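Local coordinates for protein alanine dehydrogenase/pyridine nucleotide transhydrogenase (Mycobacterium smegmatis str. MC2 155, PDB 3P2Y) that probably transfers hydride between NADH and NADP as the alpha 1 subunit of a proton-pumping transhydrogenase, and is also classed as an alanine dehydrogenase, at residues Pro328-Leu331 and Pro332-Met335. Sequence-based numbering, arbitrary orientation.
Sequences PLNL and PATM
Asn330 reaches forward over the proline ring to the backbone of Ala333, whose N-H it receives on OD1 (Ala333 N to Asn330 OD1 3.2 Å). CG of Asn330 swings anti to its own backbone nitrogen (chi1 -169°), which carries the amide across to Ala333. The N-H arrives well above the amide plane, 63° out of it. The same N-H also makes a weak bond to the backbone carbonyl of Asn330 (Ala333 N to Asn330 O 3.3 Å). Pro332 has no N-H to offer, and its ring lies against the amide, with OD1 of Asn330 3.4 Å from CD of Pro332. ND2 of Asn330 rests 3.4 Å from CB of Ala333 and spends a hydrogen on Glu35, so both ends of the amide have partners, which should fix its rotation. One residue further along, Leu331 O accepts twice from Thr334. The hydroxyl comes in the carbonyl plane on a lone pair (Thr334 OG1 to Leu331 O 2.6 Å), and the backbone N-H of Thr334 bonds to the same oxygen (Thr334 N to Leu331 O 2.9 Å). Setting OG1 between the backbone nitrogen and carbonyl carbon (chi1 74°) folds the hydroxyl back onto this carbonyl, and Lys159 on helix 148-167 also hydrogen-bonds to OG1. Met335 N closes the series on Pro332 O at 3.1 Å, while its side chain packs on helix 148-167 and on Phe171 of the second subunit. OD1 and, weakly, the carbonyl of Asn330 both take the Ala333 N-H, an arrangement resembling an Asx motif, and the three i to i+3 backbone bonds make overlapping type I (III-like) beta turns. They lead from strand 323-326 of the Rossmann-type sheet to Met335, the N-cap of helix 336-354.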
loop_
_atom_site.group_PDB
_atom_site.type_symbol
_atom_site.label_atom_id
_atom_site.label_comp_id
_atom_site.label_asym_id
_atom_site.label_seq_id
_atom_site.Cartn_x
_atom_site.Cartn_y
_atom_site.Cartn_z
ATOM N N PRO A 328 -12.873 -0.573 -1.824
ATOM C CA PRO A 328 -12.663 0.859 -1.565
ATOM C C PRO A 328 -13.644 1.703 -2.331
ATOM O O PRO A 328 -13.898 1.421 -3.498
ATOM C CB PRO A 328 -11.255 1.130 -2.106
ATOM C CG PRO A 328 -11.011 0.032 -3.125
ATOM C CD PRO A 328 -11.762 -1.198 -2.574
ATOM N N LEU A 329 -14.169 2.741 -1.685
ATOM C CA LEU A 329 -15.185 3.577 -2.346
ATOM C C LEU A 329 -14.679 4.920 -2.861
ATOM O O LEU A 329 -15.355 5.559 -3.695
ATOM C CB LEU A 329 -16.390 3.803 -1.436
ATOM C CG LEU A 329 -17.104 2.495 -1.089
ATOM C CD1 LEU A 329 -18.155 2.799 -0.019
ATOM C CD2 LEU A 329 -17.760 1.787 -2.346
ATOM N N ASN A 330 -13.509 5.354 -2.397
ATOM C CA ASN A 330 -13.012 6.640 -2.901
ATOM C C ASN A 330 -11.508 6.621 -2.968
ATOM O O ASN A 330 -10.824 7.224 -2.132
ATOM C CB ASN A 330 -13.550 7.795 -2.026
ATOM C CG ASN A 330 -13.299 9.186 -2.640
ATOM O OD1 ASN A 330 -12.614 9.328 -3.676
ATOM N ND2 ASN A 330 -13.846 10.230 -1.977
ATOM N N LEU A 331 -10.971 5.856 -3.926
ATOM C CA LEU A 331 -9.512 5.794 -4.035
ATOM C C LEU A 331 -8.826 7.141 -4.392
ATOM O O LEU A 331 -7.726 7.404 -3.899
ATOM C CB LEU A 331 -9.079 4.668 -4.984
ATOM C CG LEU A 331 -9.315 3.278 -4.378
ATOM C CD1 LEU A 331 -8.986 2.226 -5.462
ATOM C CD2 LEU A 331 -8.420 3.015 -3.134
ATOM N N PRO A 332 -9.470 8.003 -5.222
ATOM C CA PRO A 332 -8.884 9.322 -5.483
ATOM C C PRO A 332 -8.593 10.127 -4.213
ATOM O O PRO A 332 -7.536 10.781 -4.123
ATOM C CB PRO A 332 -9.970 10.012 -6.351
ATOM C CG PRO A 332 -10.479 8.850 -7.185
ATOM C CD PRO A 332 -10.667 7.781 -6.059
ATOM N N ALA A 333 -9.497 10.042 -3.227
ATOM C CA ALA A 333 -9.312 10.746 -1.957
ATOM C C ALA A 333 -8.083 10.224 -1.183
ATOM O O ALA A 333 -7.514 10.939 -0.371
ATOM C CB ALA A 333 -10.574 10.642 -1.092
ATOM N N THR A 334 -7.647 8.996 -1.473
ATOM C CA THR A 334 -6.470 8.444 -0.787
ATOM C C THR A 334 -5.128 8.954 -1.328
ATOM O O THR A 334 -4.080 8.637 -0.776
ATOM C CB THR A 334 -6.430 6.909 -0.765
ATOM O OG1 THR A 334 -6.093 6.402 -2.074
ATOM C CG2 THR A 334 -7.773 6.327 -0.289
ATOM N N MET A 335 -5.173 9.732 -2.395
ATOM C CA MET A 335 -3.935 10.286 -2.969
ATOM C C MET A 335 -4.294 11.697 -3.424
ATOM O O MET A 335 -4.294 12.041 -4.620
ATOM C CB MET A 335 -3.406 9.384 -4.115
ATOM C CG MET A 335 -1.895 9.666 -4.433
ATOM S SD MET A 335 -1.421 8.737 -5.910
ATOM C CE MET A 335 -1.998 9.855 -7.165
#